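Local coordinates for protein Rab GDP-dissociation inhibitor (PDB 2BCG) that binds GDP-loaded Rab GTPases such as SEC4, slows their release of GDP, and extracts GDP-bound YPT7 from vacuolar membranes, at residues K128-E133 / K192-H197. Numbering follows the deposited sequence.
With GER (geran-8-yl geran), chain C.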
ATOM      1  N   LYS A 128      13.099  -3.245 -24.495  1.00 15.03           N
ATOM      2  CA  LYS A 128      12.605  -4.049 -23.390  1.00 16.67           C
ATOM      3  C   LYS A 128      13.733  -4.963 -22.889  1.00 15.92           C
ATOM      4  O   LYS A 128      14.365  -5.707 -23.678  1.00 15.81           O
ATOM      5  CB  LYS A 128      11.340  -4.851 -23.728  1.00 16.94           C
ATOM      6  CG  LYS A 128      10.751  -5.588 -22.486  1.00 18.52           C
ATOM      7  CD  LYS A 128       9.687  -6.634 -22.837  1.00 19.53           C
ATOM      8  CE  LYS A 128       9.008  -7.167 -21.559  1.00 21.13           C
ATOM      9  NZ  LYS A 128       9.884  -8.144 -20.812  1.00 21.88           N
ATOM     10  N   VAL A 129      13.983  -4.906 -21.589  1.00 16.19           N
ATOM     11  CA  VAL A 129      14.946  -5.795 -20.950  1.00 16.41           C
ATOM     12  C   VAL A 129      14.358  -7.208 -20.955  1.00 16.64           C
ATOM     13  O   VAL A 129      13.209  -7.398 -20.551  1.00 16.12           O
ATOM     14  CB  VAL A 129      15.234  -5.381 -19.497  1.00 16.29           C
ATOM     15  CG1 VAL A 129      16.103  -6.437 -18.765  1.00 17.17           C
ATOM     16  CG2 VAL A 129      15.869  -3.993 -19.427  1.00 16.03           C
ATOM     17  N   PRO A 130      15.119  -8.206 -21.435  1.00 16.69           N
ATOM     18  CA  PRO A 130      14.573  -9.578 -21.453  1.00 16.99           C
ATOM     19  C   PRO A 130      14.021 -10.087 -20.110  1.00 17.35           C
ATOM     20  O   PRO A 130      14.556  -9.793 -19.040  1.00 17.61           O
ATOM     21  CB  PRO A 130      15.771 -10.439 -21.925  1.00 16.82           C
ATOM     22  CG  PRO A 130      16.589  -9.526 -22.736  1.00 16.80           C
ATOM     23  CD  PRO A 130      16.455  -8.133 -22.072  1.00 16.09           C
ATOM     24  N   ALA A 131      12.921 -10.825 -20.208  1.00 18.97           N
ATOM     25  CA  ALA A 131      12.280 -11.434 -19.053  1.00 20.01           C
ATOM     26  C   ALA A 131      12.215 -12.946 -19.214  1.00 21.36           C
ATOM     27  O   ALA A 131      11.684 -13.643 -18.344  1.00 22.56           O
ATOM     28  CB  ALA A 131      10.867 -10.842 -18.847  1.00 20.69           C
ATOM     29  N   ASN A 132      12.728 -13.445 -20.345  1.00 21.05           N
ATOM     30  CA  ASN A 132      12.784 -14.896 -20.591  1.00 21.33           C
ATOM     31  C   ASN A 132      13.893 -15.222 -21.592  1.00 20.88           C
ATOM     32  O   ASN A 132      14.510 -14.315 -22.151  1.00 20.64           O
ATOM     33  CB  ASN A 132      11.406 -15.423 -21.033  1.00 21.70           C
ATOM     34  CG  ASN A 132      10.938 -14.836 -22.354  1.00 24.18           C
ATOM     35  OD1 ASN A 132      11.734 -14.618 -23.263  1.00 24.78           O
ATOM     36  ND2 ASN A 132       9.633 -14.574 -22.467  1.00 27.10           N
ATOM     37  N   GLU A 133      14.156 -16.510 -21.836  1.00 21.89           N
ATOM     38  CA  GLU A 133      15.257 -16.892 -22.727  1.00 21.66           C
ATOM     39  C   GLU A 133      15.060 -16.458 -24.186  1.00 21.30           C
ATOM     40  O   GLU A 133      16.024 -15.997 -24.819  1.00 20.46           O
ATOM     41  CB  GLU A 133      15.504 -18.410 -22.671  1.00 21.93           C
ATOM     42  CG  GLU A 133      16.763 -18.855 -23.434  1.00 23.01           C
ATOM     43  CD  GLU A 133      17.107 -20.304 -23.174  1.00 23.40           C
ATOM     44  OE1 GLU A 133      16.207 -21.023 -22.695  1.00 26.93           O
ATOM     45  OE2 GLU A 133      18.262 -20.698 -23.425  1.00 23.66           O
ATOM     46  N   LYS A 192      28.635  -4.182 -18.535  1.00 21.96           N
ATOM     47  CA  LYS A 192      28.704  -3.788 -17.134  1.00 22.34           C
ATOM     48  C   LYS A 192      27.548  -2.837 -16.818  1.00 22.50           C
ATOM     49  O   LYS A 192      26.873  -3.044 -15.809  1.00 22.50           O
ATOM     50  CB  LYS A 192      30.044  -3.153 -16.786  1.00 23.63           C
ATOM     51  CG  LYS A 192      31.266  -4.048 -16.954  1.00 24.39           C
ATOM     52  CD  LYS A 192      32.465  -3.238 -16.467  1.00 26.45           C
ATOM     53  CE  LYS A 192      33.770  -3.736 -17.031  1.00 26.62           C
ATOM     54  NZ  LYS A 192      34.898  -2.946 -16.442  1.00 26.63           N
ATOM     55  N   GLU A 193      27.323  -1.824 -17.670  1.00 22.97           N
ATOM     56  CA  GLU A 193      26.251  -0.814 -17.451  1.00 23.75           C
ATOM     57  C   GLU A 193      24.891  -1.490 -17.414  1.00 22.12           C
ATOM     58  O   GLU A 193      24.065  -1.207 -16.534  1.00 21.67           O
ATOM     59  CB  GLU A 193      26.264   0.298 -18.523  1.00 24.20           C
ATOM     60  CG  GLU A 193      24.856   0.942 -18.790  1.00 27.38           C
ATOM     61  CD  GLU A 193      24.880   2.126 -19.754  1.00 26.20           C
ATOM     62  OE1 GLU A 193      24.230   2.075 -20.841  1.00 31.53           O
ATOM     63  OE2 GLU A 193      25.539   3.114 -19.412  1.00 31.24           O
ATOM     64  N   PHE A 194      24.666  -2.399 -18.351  1.00 20.25           N
ATOM     65  CA  PHE A 194      23.409  -3.141 -18.406  1.00 19.31           C
ATOM     66  C   PHE A 194      23.167  -3.969 -17.138  1.00 18.90           C
ATOM     67  O   PHE A 194      22.087  -3.912 -16.530  1.00 18.18           O
ATOM     68  CB  PHE A 194      23.330  -4.048 -19.632  1.00 19.37           C
ATOM     69  CG  PHE A 194      22.104  -4.896 -19.639  1.00 20.20           C
ATOM     70  CD1 PHE A 194      20.872  -4.383 -20.090  1.00 20.53           C
ATOM     71  CD2 PHE A 194      22.145  -6.196 -19.122  1.00 19.61           C
ATOM     72  CE1 PHE A 194      19.716  -5.181 -20.047  1.00 20.90           C
ATOM     73  CE2 PHE A 194      20.998  -6.993 -19.067  1.00 20.67           C
ATOM     74  CZ  PHE A 194      19.779  -6.486 -19.539  1.00 21.55           C
ATOM     75  N   ILE A 195      24.156  -4.763 -16.727  1.00 18.78           N
ATOM     76  CA  ILE A 195      23.985  -5.574 -15.533  1.00 17.99           C
ATOM     77  C   ILE A 195      23.806  -4.688 -14.309  1.00 18.03           C
ATOM     78  O   ILE A 195      22.861  -4.899 -13.525  1.00 19.05           O
ATOM     79  CB  ILE A 195      25.186  -6.513 -15.294  1.00 17.10           C
ATOM     80  CG1 ILE A 195      25.237  -7.537 -16.423  1.00 17.93           C
ATOM     81  CG2 ILE A 195      25.069  -7.220 -13.901  1.00 18.33           C
ATOM     82  CD1 ILE A 195      26.602  -8.267 -16.504  1.00 18.76           C
ATOM     83  N   GLY A 196      24.683  -3.705 -14.152  1.00 18.69           N
ATOM     84  CA  GLY A 196      24.660  -2.823 -12.983  1.00 18.64           C
ATOM     85  C   GLY A 196      23.369  -2.015 -12.857  1.00 19.04           C
ATOM     86  O   GLY A 196      22.823  -1.909 -11.748  1.00 19.54           O
ATOM     87  N   HIS A 197      22.896  -1.464 -13.980  1.00 18.83           N
ATOM     88  CA  HIS A 197      21.770  -0.490 -13.963  1.00 19.42           C
ATOM     89  C   HIS A 197      20.433  -1.126 -14.248  1.00 18.78           C
ATOM     90  O   HIS A 197      19.434  -0.723 -13.637  1.00 20.38           O
ATOM     91  CB  HIS A 197      22.001   0.663 -14.926  1.00 19.91           C
ATOM     92  CG  HIS A 197      23.169   1.508 -14.553  1.00 23.13           C
ATOM     93  ND1 HIS A 197      23.033   2.778 -14.036  1.00 24.14           N
ATOM     94  CD2 HIS A 197      24.500   1.240 -14.562  1.00 24.96           C
ATOM     95  CE1 HIS A 197      24.229   3.267 -13.762  1.00 25.58           C
ATOM     96  NE2 HIS A 197      25.135   2.349 -14.066  1.00 25.93           N
TER
HETATM   97  C1  GER C4000      15.238 -20.541 -13.143  1.00 64.05           C
HETATM   98  C2  GER C4000      14.700 -19.888 -14.432  1.00 64.74           C
HETATM   99  C3  GER C4000      15.521 -19.549 -15.517  1.00 63.65           C
HETATM  100  C4  GER C4000      17.034 -19.831 -15.482  1.00 64.36           C
HETATM  101  C5  GER C4000      14.916 -18.892 -16.781  1.00 63.21           C
HETATM  102  C6  GER C4000      14.458 -17.437 -16.550  1.00 67.19           C
HETATM  103  C7  GER C4000      15.459 -16.495 -16.829  1.00 59.43           C
HETATM  104  C8  GER C4000      15.856 -15.422 -16.013  1.00 64.88           C
HETATM  105  C9  GER C4000      15.184 -15.227 -14.650  1.00 61.02           C
HETATM  106  C10 GER C4000      16.995 -14.462 -16.436  1.00 55.16           C
HETATM  107  C11 GER C4000      16.599 -13.153 -17.156  1.00 62.53           C
HETATM  108  C12 GER C4000      17.701 -12.738 -17.920  1.00 52.76           C
HETATM  109  C13 GER C4000      18.247 -11.479 -18.223  1.00 59.15           C
HETATM  110  C14 GER C4000      17.631 -10.174 -17.694  1.00 54.56           C
HETATM  111  C15 GER C4000      19.505 -11.432 -19.110  1.00 50.32           C
HETATM  112  C16 GER C4000      19.548 -10.256 -20.095  1.00 55.88           C
HETATM  113  C17 GER C4000      19.945 -10.666 -21.371  1.00 53.63           C
HETATM  114  C18 GER C4000      20.275  -9.903 -22.500  1.00 52.09           C
HETATM  115  C19 GER C4000      20.258  -8.369 -22.520  1.00 52.11           C
HETATM  116  C20 GER C4000      20.675 -10.623 -23.780  1.00 52.59           C
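Phe194, on helix 189-199, reaches across to the loop after strand 125-128 and meets Val129 and Pro130 with the outer end of its ring. Its CG lies anti to the backbone N (chi1 175°), which carries the ring out from the helix, and Phe194 CZ comes within 3.8 Å of Val129 CG1. Pro130 CD sits farther off, 4.5 Å from Phe194 CZ. The terminal isoprene unit of one geranylgeranyl chain lies against both Phe194 and Pro130: its C19 methyl is 3.6 Å from Phe194 CZ. Pro130 meets the same unit with CG, 3.7 Å from GER C18. Farther back along the lipid, Pro130 O approaches GER C14 to 3.4 Å. An alanine in place of Phe194 would probably leave the C19 methyl and Val129 CG1 without their shared apolar partner and open a gap in the pocket wall. Next along the helix, Ile195 packs on Met150 and Phe153 of helix 144-159 and on Ile219 of helix 212-229. Both imidazole nitrogens of His197 are hydrogen-bonded, ND1 to Asp344 and NE2 to Asp205. Direct contact between the segments is slight and wholly apolar: Pro130 and Phe194 line the geranylgeranyl pocket, Val129 backs the Phe194 ring, and the lipid is held here by van der Waals contact.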